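Long-range contact in protein SSD1 (Saccharomyces cerevisiae S288C, PDB 7AM1), which binds messenger RNA untranslated regions as a translational repressor, being an enzymatically inactive member of the RNase II family: residues Gly28-Val42 against Tyr53-Asp67. Numbering follows the deposited sequence.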
# COMPACT_ATOMS: atom_id res chain seq x y z
N GLY A 28 19.16 -8.20 -9.33
CA GLY A 28 18.24 -7.27 -8.71
C GLY A 28 16.84 -7.48 -9.24
O GLY A 28 16.60 -8.26 -10.17
N ILE A 29 15.91 -6.75 -8.62
CA ILE A 29 14.48 -6.86 -8.93
C ILE A 29 14.12 -5.74 -9.90
O ILE A 29 14.43 -4.57 -9.66
CB ILE A 29 13.64 -6.79 -7.65
CG1 ILE A 29 13.96 -7.98 -6.74
CG2 ILE A 29 12.16 -6.77 -7.98
CD1 ILE A 29 13.49 -9.32 -7.27
N LEU A 30 13.47 -6.10 -11.00
CA LEU A 30 13.07 -5.13 -12.01
C LEU A 30 11.77 -4.45 -11.60
O LEU A 30 10.81 -5.11 -11.18
CB LEU A 30 12.89 -5.83 -13.36
CG LEU A 30 12.57 -4.93 -14.56
CD1 LEU A 30 13.83 -4.61 -15.35
CD2 LEU A 30 11.53 -5.59 -15.45
N ARG A 31 11.73 -3.12 -11.75
CA ARG A 31 10.51 -2.35 -11.50
C ARG A 31 10.34 -1.35 -12.64
O ARG A 31 11.22 -0.53 -12.88
CB ARG A 31 10.60 -1.62 -10.15
CG ARG A 31 10.82 -2.53 -8.95
CD ARG A 31 9.54 -3.25 -8.53
NE ARG A 31 9.72 -4.04 -7.31
CZ ARG A 31 8.96 -5.08 -6.96
NH1 ARG A 31 7.95 -5.46 -7.74
NH2 ARG A 31 9.21 -5.73 -5.84
N VAL A 32 9.21 -1.43 -13.33
CA VAL A 32 8.95 -0.54 -14.45
C VAL A 32 8.33 0.75 -13.93
O VAL A 32 7.53 0.73 -12.99
CB VAL A 32 8.06 -1.22 -15.51
CG1 VAL A 32 8.24 -2.75 -15.48
CG2 VAL A 32 6.61 -0.84 -15.34
N ASN A 33 8.73 1.87 -14.53
CA ASN A 33 8.15 3.17 -14.19
C ASN A 33 6.74 3.25 -14.75
O ASN A 33 6.55 3.36 -15.97
CB ASN A 33 9.02 4.30 -14.72
N LYS A 34 5.73 3.21 -13.88
CA LYS A 34 4.35 3.23 -14.34
C LYS A 34 4.07 4.47 -15.18
O LYS A 34 3.31 4.42 -16.15
CB LYS A 34 3.40 3.17 -13.14
CG LYS A 34 1.99 2.68 -13.47
N LYS A 35 4.69 5.60 -14.82
CA LYS A 35 4.50 6.83 -15.58
C LYS A 35 5.12 6.72 -16.97
O LYS A 35 4.44 6.88 -17.98
CB LYS A 35 5.08 8.02 -14.82
CG LYS A 35 4.05 8.79 -13.99
CD LYS A 35 3.00 9.44 -14.89
CE LYS A 35 2.03 10.30 -14.10
NZ LYS A 35 2.49 11.72 -13.99
N ASN A 36 6.43 6.45 -17.03
CA ASN A 36 7.14 6.30 -18.30
C ASN A 36 7.49 4.82 -18.44
O ASN A 36 8.56 4.37 -18.01
CB ASN A 36 8.37 7.19 -18.36
CG ASN A 36 9.12 7.06 -19.67
OD1 ASN A 36 8.59 6.56 -20.66
ND2 ASN A 36 10.37 7.52 -19.68
N ARG A 37 6.58 4.06 -19.05
CA ARG A 37 6.69 2.61 -19.12
C ARG A 37 7.84 2.13 -20.00
O ARG A 37 8.16 0.94 -19.97
CB ARG A 37 5.37 2.02 -19.62
CG ARG A 37 4.17 2.44 -18.79
CD ARG A 37 2.91 2.46 -19.65
NE ARG A 37 1.83 3.21 -19.03
CZ ARG A 37 0.67 3.47 -19.62
NH1 ARG A 37 0.45 3.03 -20.85
NH2 ARG A 37 -0.27 4.17 -18.99
N SER A 38 8.45 3.02 -20.79
CA SER A 38 9.59 2.62 -21.60
C SER A 38 10.85 2.42 -20.78
O SER A 38 11.82 1.84 -21.28
CB SER A 38 9.85 3.67 -22.69
OG SER A 38 10.22 4.92 -22.12
N ASP A 39 10.87 2.89 -19.53
CA ASP A 39 12.03 2.77 -18.68
C ASP A 39 11.72 1.88 -17.48
O ASP A 39 10.56 1.59 -17.17
CB ASP A 39 12.50 4.16 -18.20
CG ASP A 39 12.87 5.07 -19.35
OD1 ASP A 39 13.18 4.55 -20.44
OD2 ASP A 39 12.85 6.30 -19.16
N ALA A 40 12.79 1.47 -16.80
CA ALA A 40 12.67 0.58 -15.66
C ALA A 40 13.91 0.75 -14.79
O ALA A 40 14.94 1.26 -15.25
CB ALA A 40 12.51 -0.88 -16.09
N TRP A 41 13.79 0.33 -13.54
CA TRP A 41 14.90 0.33 -12.60
C TRP A 41 15.08 -1.07 -12.05
O TRP A 41 14.13 -1.85 -11.95
CB TRP A 41 14.64 1.33 -11.46
CG TRP A 41 14.51 2.73 -11.97
CD1 TRP A 41 13.37 3.32 -12.45
CD2 TRP A 41 15.54 3.72 -12.07
NE1 TRP A 41 13.63 4.61 -12.84
CE2 TRP A 41 14.95 4.88 -12.61
CE3 TRP A 41 16.90 3.75 -11.74
CZ2 TRP A 41 15.67 6.05 -12.83
CZ3 TRP A 41 17.61 4.91 -11.97
CH2 TRP A 41 17.00 6.04 -12.51
N VAL A 42 16.32 -1.40 -11.71
CA VAL A 42 16.64 -2.65 -11.04
C VAL A 42 17.26 -2.30 -9.70
O VAL A 42 18.34 -1.69 -9.65
CB VAL A 42 17.56 -3.54 -11.89
CG1 VAL A 42 18.01 -4.75 -11.09
CG2 VAL A 42 16.85 -3.97 -13.17
N TYR A 53 19.50 1.93 -13.87
CA TYR A 53 18.56 2.43 -14.86
C TYR A 53 18.55 1.53 -16.09
O TYR A 53 19.61 1.15 -16.59
CB TYR A 53 18.93 3.87 -15.23
CG TYR A 53 18.05 4.51 -16.28
CD1 TYR A 53 16.68 4.62 -16.08
CD2 TYR A 53 18.59 5.02 -17.45
CE1 TYR A 53 15.87 5.21 -17.03
CE2 TYR A 53 17.79 5.62 -18.40
CZ TYR A 53 16.43 5.71 -18.18
OH TYR A 53 15.62 6.31 -19.12
N ILE A 54 17.35 1.18 -16.55
CA ILE A 54 17.17 0.34 -17.74
C ILE A 54 16.41 1.17 -18.76
O ILE A 54 15.21 1.43 -18.60
CB ILE A 54 16.41 -0.95 -17.41
CG1 ILE A 54 17.02 -1.66 -16.20
CG2 ILE A 54 16.41 -1.88 -18.63
CD1 ILE A 54 18.45 -2.14 -16.40
N CYS A 55 17.10 1.57 -19.83
CA CYS A 55 16.56 2.51 -20.80
C CYS A 55 15.94 1.76 -21.98
O CYS A 55 16.65 1.03 -22.68
CB CYS A 55 17.65 3.46 -21.29
SG CYS A 55 17.07 4.74 -22.41
N GLY A 56 14.64 1.95 -22.19
CA GLY A 56 13.98 1.43 -23.36
C GLY A 56 13.64 -0.04 -23.26
O GLY A 56 14.02 -0.75 -22.33
N SER A 57 12.93 -0.52 -24.28
CA SER A 57 12.48 -1.91 -24.28
C SER A 57 13.63 -2.87 -24.54
O SER A 57 13.69 -3.94 -23.94
CB SER A 57 11.39 -2.11 -25.33
OG SER A 57 10.24 -1.34 -25.04
N LYS A 58 14.54 -2.50 -25.44
CA LYS A 58 15.61 -3.42 -25.82
C LYS A 58 16.43 -3.84 -24.60
O LYS A 58 16.66 -5.03 -24.38
CB LYS A 58 16.53 -2.77 -26.86
CG LYS A 58 17.73 -3.64 -27.26
CD LYS A 58 18.63 -2.94 -28.27
N ASP A 59 16.87 -2.87 -23.80
CA ASP A 59 17.71 -3.18 -22.65
C ASP A 59 16.94 -3.89 -21.55
O ASP A 59 17.56 -4.59 -20.74
CB ASP A 59 18.35 -1.89 -22.11
CG ASP A 59 19.41 -1.34 -23.05
OD1 ASP A 59 19.81 -2.05 -23.99
OD2 ASP A 59 19.84 -0.18 -22.86
N ARG A 60 15.62 -3.73 -21.49
CA ARG A 60 14.82 -4.50 -20.54
C ARG A 60 14.74 -5.96 -20.96
O ARG A 60 14.51 -6.84 -20.11
CB ARG A 60 13.41 -3.92 -20.43
CG ARG A 60 12.63 -4.47 -19.25
CD ARG A 60 11.21 -3.93 -19.24
NE ARG A 60 11.20 -2.48 -19.33
CZ ARG A 60 10.10 -1.74 -19.34
NH1 ARG A 60 8.91 -2.33 -19.27
NH2 ARG A 60 10.19 -0.43 -19.43
N ASN A 61 14.89 -6.23 -22.25
CA ASN A 61 15.01 -7.58 -22.80
C ASN A 61 13.91 -8.51 -22.29
O ASN A 61 14.17 -9.62 -21.83
CB ASN A 61 16.39 -8.16 -22.50
CG ASN A 61 16.75 -9.29 -23.43
OD1 ASN A 61 16.03 -9.57 -24.38
ND2 ASN A 61 17.88 -9.93 -23.17
N ARG A 62 12.67 -8.06 -22.42
CA ARG A 62 11.49 -8.89 -22.23
C ARG A 62 11.26 -9.28 -20.77
O ARG A 62 10.37 -10.10 -20.49
CB ARG A 62 11.57 -10.15 -23.10
CG ARG A 62 11.80 -9.83 -24.58
CD ARG A 62 12.34 -11.02 -25.37
NE ARG A 62 13.71 -11.34 -25.00
CZ ARG A 62 14.16 -12.57 -24.75
NH1 ARG A 62 13.35 -13.62 -24.85
NH2 ARG A 62 15.43 -12.75 -24.41
N ALA A 63 12.01 -8.72 -19.83
CA ALA A 63 11.76 -8.98 -18.42
C ALA A 63 10.44 -8.34 -18.01
O ALA A 63 9.98 -7.36 -18.60
CB ALA A 63 12.90 -8.45 -17.56
N LEU A 64 9.81 -8.92 -16.99
CA LEU A 64 8.54 -8.43 -16.48
C LEU A 64 8.71 -7.83 -15.09
O LEU A 64 9.67 -8.12 -14.37
CB LEU A 64 7.49 -9.55 -16.43
CG LEU A 64 7.12 -10.23 -17.75
CD1 LEU A 64 6.19 -11.41 -17.48
CD2 LEU A 64 6.47 -9.26 -18.72
N GLU A 65 7.75 -6.98 -14.73
CA GLU A 65 7.68 -6.43 -13.38
C GLU A 65 7.84 -7.53 -12.34
O GLU A 65 7.21 -8.58 -12.43
CB GLU A 65 6.33 -5.71 -13.20
CG GLU A 65 6.06 -5.24 -11.77
CD GLU A 65 6.82 -3.98 -11.42
OE1 GLU A 65 6.88 -3.64 -10.21
OE2 GLU A 65 7.37 -3.34 -12.34
N GLY A 66 8.71 -7.28 -11.37
CA GLY A 66 8.94 -8.20 -10.27
C GLY A 66 9.97 -9.28 -10.54
O GLY A 66 10.37 -9.97 -9.60
N ASP A 67 10.39 -9.44 -11.79
CA ASP A 67 11.42 -10.42 -12.12
C ASP A 67 12.70 -10.13 -11.35
O ASP A 67 13.09 -8.97 -11.16
CB ASP A 67 11.73 -10.40 -13.62
CG ASP A 67 10.69 -11.13 -14.45
OD1 ASP A 67 9.74 -11.70 -13.88
OD2 ASP A 67 10.84 -11.13 -15.70
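Arg-60 leaves its backbone with CG anti to N (chi1 -167°) and bends at chi3, laying its guanidinium under Val-32, whose CB lies over one face, and sending NH2 to Arg-37 O from above the carbonyl plane, a hydrogen bond modelled doubtfully short. With an alanine here, Arg-37 O would probably lose this donor and Val-32 the group it packs on. Glu-65, bent at chi2 (77°), uses both carboxylate oxygens: OE2 takes Val-32 N at 2.8 Å, nearly straight, while Arg-31 NH1 reaches OE1 from above the carboxylate plane in a 3.2 Å salt bridge, guanidinium and carboxylate planes 38° apart. Backbone bonds Leu-30 N to Asp-67 O and Gly-66 N to Leu-30 O lay the 64-67 turn against strand 26-32. Across the hairpin, Tyr-53 OH donates to Asp-39 OD2 at 2.8 Å, and Tyr-53 CB sits over a face of the Trp-41 six-membered ring (CH-pi). Ala-40 and Ile-54 form an antiparallel hydrogen-bonded pair. Strand 26-32 pairs antiparallel with 39-43 in a five-stranded sheet, order 1-2-3-5-4 with end strands also paired, consistent with an N-terminal cold-shock (OB) domain as in RNase II relatives; Val-42 and Ala-63 pack on strand 68-73, Lys-34, Lys-35 and Arg-37 on helix 175-186.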